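Local atomic coordinates of integron cassette protein (Vibrio cholerae, PDB entry 3FY6), a protein that is of unknown function, is encoded by a mobile integron gene cassette of Vibrio cholerae, and forms a two-chain assembly with an apparently novel fold. Residues E75-Q78 against N79-H83; D94-E97 against V98-L102. One frame throughout, in Å; residues are numbered along the deposited sequence.

How the contacts relate
Both contacts lie at the N-terminal starts of helices that follow each other in the chain. Contact 1 (75-83) opens helix 77-89, and contact 2 (94-102) opens helix 95-114. Contact 1 closes before contact 2 begins, and their centres lie about 15 Å apart. They touch where Leu102 CD2 packs against Phe81 CA at 4.1 Å. Contact 1 is partly buried, about 7 Å from the centre of the chain, whereas contact 2 lies nearer the surface at about 14 Å. Helix 95-114 reaches strand 10-18 of the five-stranded antiparallel sheet through Thr99 and Leu102. Residues of both contacts also meet the second subunit, so both helix starts contribute to the dimer.

Contact 1 (E75-Q78 against N79-H83); sequences EITQ and NLFQH
Thr77 and Phe81 lie side by side, one helical turn apart and pointing the same way. The methyl CG2 of Thr77 reaches CE1 of the Phe81 ring at 3.7 Å. Because CG2 stands anti to the backbone N (chi1 -58° for OG1), the methyl is the branch turned to the ring, while the hydroxyl stays beside its own N and bonds to Pro74 O. The carbonyl O of Thr77 comes to the edge of the same ring, near its plane, with CD1 3.2 Å away. Both residues also pack on Val105 of helix 95-114.

Ile76 and Leu80 form the second pair, their side chains crossing at an angle: the tip CD1 of Ile76 lies 4.1 Å from the branch CD2 of Leu80. An extended Ile76 chain (CG1 anti to N, chi1 -161°) carries CD1 out to Leu80 and leaves CG1 3.9 Å from Asn79 CB. Trp108 of helix 95-114 touches both Ile76 and Leu80. Asn79 OD1 is hydrogen-bonded to Tyr125 OH of the second subunit.

The helix backbone carries these pairs. Leu80 N donates to Ile76 O at 3.0 Å, Phe81 N to Thr77 O and Gln82 N to Gln78 O. One water bridges Glu75 O, to which it donates, and Asn79 N, from which it accepts, standing in for a direct i to i+4 bond where helix 77-89 starts. Paired i to i+4 side chains over i to i+4 backbone bonds are the alpha-helical pattern, and here it opens a helix with one flank packed on a neighbouring helix and another on the second subunit.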
loop_
_atom_site.group_PDB
_atom_site.type_symbol
_atom_site.label_atom_id
_atom_site.label_comp_id
_atom_site.label_asym_id
_atom_site.label_seq_id
_atom_site.Cartn_x
_atom_site.Cartn_y
_atom_site.Cartn_z
ATOM N N GLU A 75 2.174 -0.814 -0.079
ATOM C CA GLU A 75 2.993 -1.375 0.992
ATOM C C GLU A 75 4.459 -1.580 0.570
ATOM O O GLU A 75 5.361 -1.521 1.399
ATOM C CB GLU A 75 2.375 -2.685 1.505
ATOM C CG GLU A 75 3.373 -3.674 2.116
ATOM C CD GLU A 75 3.907 -3.231 3.474
ATOM O OE1 GLU A 75 3.159 -2.560 4.219
ATOM O OE2 GLU A 75 5.071 -3.563 3.798
ATOM N N ILE A 76 4.689 -1.804 -0.722
ATOM C CA ILE A 76 6.041 -2.014 -1.241
ATOM C C ILE A 76 6.890 -0.731 -1.356
ATOM O O ILE A 76 8.070 -0.790 -1.707
ATOM C CB ILE A 76 5.985 -2.661 -2.629
ATOM C CG1 ILE A 76 7.335 -3.299 -2.976
ATOM C CG2 ILE A 76 5.542 -1.625 -3.679
ATOM C CD1 ILE A 76 7.339 -4.035 -4.319
ATOM N N THR A 77 6.296 0.418 -1.065
ATOM C CA THR A 77 6.991 1.701 -1.227
ATOM C C THR A 77 8.366 1.759 -0.532
ATOM O O THR A 77 9.347 2.210 -1.111
ATOM C CB THR A 77 6.104 2.872 -0.751
ATOM O OG1 THR A 77 4.881 2.863 -1.501
ATOM C CG2 THR A 77 6.814 4.217 -0.959
ATOM N N GLN A 78 8.435 1.306 0.710
ATOM C CA GLN A 78 9.666 1.386 1.471
ATOM C C GLN A 78 10.739 0.540 0.808
ATOM O O GLN A 78 11.905 0.923 0.750
ATOM C CB GLN A 78 9.436 0.901 2.897
ATOM C CG GLN A 78 10.684 0.845 3.745
ATOM C CD GLN A 78 10.349 0.705 5.219
ATOM O OE1 GLN A 78 10.590 -0.335 5.831
ATOM N NE2 GLN A 78 9.760 1.742 5.785
ATOM N N ASN A 79 10.318 -0.613 0.304
ATOM C CA ASN A 79 11.200 -1.544 -0.365
ATOM C C ASN A 79 11.755 -0.910 -1.645
ATOM O O ASN A 79 12.931 -1.080 -1.971
ATOM C CB ASN A 79 10.453 -2.856 -0.661
ATOM C CG ASN A 79 11.308 -3.855 -1.414
ATOM O OD1 ASN A 79 11.252 -3.932 -2.637
ATOM N ND2 ASN A 79 12.122 -4.611 -0.688
ATOM N N LEU A 80 10.922 -0.156 -2.352
ATOM C CA LEU A 80 11.406 0.608 -3.515
ATOM C C LEU A 80 12.496 1.604 -3.125
ATOM O O LEU A 80 13.523 1.696 -3.796
ATOM C CB LEU A 80 10.272 1.354 -4.212
ATOM C CG LEU A 80 9.123 0.520 -4.779
ATOM C CD1 LEU A 80 8.360 1.348 -5.798
ATOM C CD2 LEU A 80 9.626 -0.776 -5.399
ATOM N N PHE A 81 12.285 2.357 -2.045
ATOM C CA PHE A 81 13.333 3.271 -1.587
ATOM C C PHE A 81 14.618 2.496 -1.326
ATOM O O PHE A 81 15.706 2.932 -1.702
ATOM C CB PHE A 81 12.926 3.997 -0.310
ATOM C CG PHE A 81 12.014 5.172 -0.533
ATOM C CD1 PHE A 81 10.809 5.026 -1.206
ATOM C CD2 PHE A 81 12.343 6.417 -0.025
ATOM C CE1 PHE A 81 9.955 6.112 -1.383
ATOM C CE2 PHE A 81 11.501 7.505 -0.198
ATOM C CZ PHE A 81 10.304 7.352 -0.879
ATOM N N GLN A 82 14.487 1.355 -0.655
ATOM C CA GLN A 82 15.647 0.531 -0.344
ATOM C C GLN A 82 16.382 0.149 -1.625
ATOM O O GLN A 82 17.608 0.184 -1.681
ATOM C CB GLN A 82 15.229 -0.726 0.421
ATOM C CG GLN A 82 16.352 -1.733 0.615
ATOM C CD GLN A 82 15.889 -2.962 1.384
ATOM O OE1 GLN A 82 15.675 -2.914 2.595
ATOM N NE2 GLN A 82 15.742 -4.068 0.684
ATOM N N HIS A 83 15.624 -0.208 -2.653
ATOM C CA HIS A 83 16.224 -0.670 -3.894
ATOM C C HIS A 83 17.024 0.443 -4.547
ATOM O O HIS A 83 18.173 0.248 -4.909
ATOM C CB HIS A 83 15.173 -1.207 -4.866
ATOM C CG HIS A 83 15.743 -1.661 -6.179
ATOM N ND1 HIS A 83 16.676 -2.666 -6.276
ATOM C CD2 HIS A 83 15.514 -1.236 -7.446
ATOM C CE1 HIS A 83 16.994 -2.853 -7.548
ATOM N NE2 HIS A 83 16.303 -1.997 -8.279
HETATM O O HOH W 1 7.887 -2.062 1.590
#

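Contact 2 (D94-E97 against V98-L102); sequences DNDE and VTREL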
loop_
_atom_site.group_PDB
_atom_site.type_symbol
_atom_site.label_atom_id
_atom_site.label_comp_id
_atom_site.label_asym_id
_atom_site.label_seq_id
_atom_site.Cartn_x
_atom_site.Cartn_y
_atom_site.Cartn_z
ATOM N N ASP A 94 23.812 7.146 -10.658
ATOM C CA ASP A 94 24.486 8.348 -10.180
ATOM C C ASP A 94 23.490 9.203 -9.406
ATOM O O ASP A 94 22.337 8.812 -9.223
ATOM C CB ASP A 94 25.139 9.128 -11.326
ATOM C CG ASP A 94 24.142 9.563 -12.390
ATOM O OD1 ASP A 94 23.012 9.973 -12.039
ATOM O OD2 ASP A 94 24.499 9.504 -13.586
ATOM N N ASN A 95 23.936 10.363 -8.945
ATOM C CA ASN A 95 23.089 11.241 -8.147
ATOM C C ASN A 95 21.828 11.696 -8.860
ATOM O O ASN A 95 20.769 11.788 -8.255
ATOM C CB ASN A 95 23.877 12.459 -7.675
ATOM C CG ASN A 95 24.947 12.097 -6.678
ATOM O OD1 ASN A 95 25.058 10.939 -6.264
ATOM N ND2 ASN A 95 25.745 13.083 -6.281
ATOM N N ASP A 96 21.932 11.989 -10.147
ATOM C CA ASP A 96 20.762 12.488 -10.853
ATOM C C ASP A 96 19.778 11.356 -11.107
ATOM O O ASP A 96 18.563 11.547 -11.023
ATOM C CB ASP A 96 21.145 13.192 -12.157
ATOM C CG ASP A 96 20.031 14.081 -12.680
ATOM O OD1 ASP A 96 20.035 15.292 -12.367
ATOM O OD2 ASP A 96 19.136 13.570 -13.381
ATOM N N GLU A 97 20.317 10.174 -11.396
ATOM C CA GLU A 97 19.504 8.990 -11.620
ATOM C C GLU A 97 18.754 8.566 -10.356
ATOM O O GLU A 97 17.574 8.251 -10.415
ATOM C CB GLU A 97 20.354 7.826 -12.125
ATOM C CG GLU A 97 20.793 7.917 -13.588
ATOM C CD GLU A 97 21.798 6.818 -13.939
ATOM O OE1 GLU A 97 22.925 6.857 -13.394
ATOM O OE2 GLU A 97 21.460 5.907 -14.737
ATOM N N VAL A 98 19.425 8.552 -9.211
ATOM C CA VAL A 98 18.736 8.124 -8.006
ATOM C C VAL A 98 17.635 9.133 -7.670
ATOM O O VAL A 98 16.578 8.767 -7.182
ATOM C CB VAL A 98 19.684 7.860 -6.820
ATOM C CG1 VAL A 98 20.273 9.155 -6.274
ATOM C CG2 VAL A 98 18.935 7.098 -5.706
ATOM N N THR A 99 17.884 10.401 -7.980
ATOM C CA THR A 99 16.895 11.445 -7.780
ATOM C C THR A 99 15.633 11.210 -8.592
ATOM O O THR A 99 14.533 11.226 -8.038
ATOM C CB THR A 99 17.459 12.833 -8.117
ATOM O OG1 THR A 99 18.549 13.109 -7.236
ATOM C CG2 THR A 99 16.386 13.900 -7.934
ATOM N N ARG A 100 15.791 10.999 -9.898
ATOM C CA ARG A 100 14.636 10.762 -10.767
ATOM C C ARG A 100 13.889 9.478 -10.418
ATOM O O ARG A 100 12.656 9.473 -10.350
ATOM C CB ARG A 100 15.023 10.767 -12.248
ATOM C CG ARG A 100 15.039 12.148 -12.863
ATOM C CD ARG A 100 13.794 12.958 -12.463
ATOM N NE ARG A 100 12.544 12.466 -13.053
ATOM C CZ ARG A 100 11.371 13.084 -12.921
ATOM N NH1 ARG A 100 11.294 14.203 -12.218
ATOM N NH2 ARG A 100 10.272 12.591 -13.484
ATOM N N GLU A 101 14.622 8.391 -10.189
ATOM C CA GLU A 101 13.968 7.135 -9.849
ATOM C C GLU A 101 13.105 7.281 -8.564
ATOM O O GLU A 101 11.983 6.774 -8.498
ATOM C CB GLU A 101 14.987 5.997 -9.736
ATOM C CG GLU A 101 15.748 5.702 -11.062
ATOM C CD GLU A 101 14.823 5.399 -12.247
ATOM O OE1 GLU A 101 13.675 4.983 -12.031
ATOM O OE2 GLU A 101 15.244 5.575 -13.407
ATOM N N LEU A 102 13.617 7.988 -7.559
ATOM C CA LEU A 102 12.859 8.206 -6.327
ATOM C C LEU A 102 11.692 9.156 -6.564
ATOM O O LEU A 102 10.627 9.009 -5.962
ATOM C CB LEU A 102 13.755 8.757 -5.220
ATOM C CG LEU A 102 14.719 7.761 -4.576
ATOM C CD1 LEU A 102 15.557 8.464 -3.526
ATOM C CD2 LEU A 102 13.948 6.602 -3.954
#
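Thr99 clasps the carbonyl O of Asn95 twice, with its backbone N at 3.2 Å and its hydroxyl OG1 at 2.8 Å. The two donors arrive from opposite faces of the carbonyl plane: the N lies well above it, 36° out, and the hydroxyl is tilted less. Followed outward, Thr99 CB sits 3.4 Å from Asp96 O. At the next bond the chain forks. CG2 takes the branch anti to the backbone N, beside the carbonyl carbon. OG1 turns back beside the backbone N, anti to the carbonyl carbon, and this brings it to Asn95 O as a donor. The side chain also packs on Val12 of strand 10-18. The amide oxygen OD1 of Asn95 accepts from Trp88 NE1.

One step earlier, Val98 CG1 occupies the place between its own N and carbonyl carbon (chi1 71°), which sets this methyl 3.3 Å from Asn95 O, with Asp94 O also close by. Val98 is buried against Trp88 of helix 77-89. Its N donates to Asp94 O.

Asp94 is the N-cap, and with Glu97 it makes a capping box: Glu97 N donates to Asp94 OD1 at 2.8 Å, and Asp94 N returns a bond to Glu97 OE1, meeting that oxygen on its anti side and 34° out of the carboxylate plane. These two reciprocal bonds satisfy backbone N-H groups at the helix start, and the carboxylates, if charged, probably interact favourably with the positive end of the helix dipole.

Further along, Glu97 O takes the N-H of Glu101, and Glu101 CG packs 3.2 Å from that same oxygen. Beyond its bend the Glu101 side chain ends in a carboxylate whose OE1 is hydrogen-bonded to Ser119 OG of the second subunit.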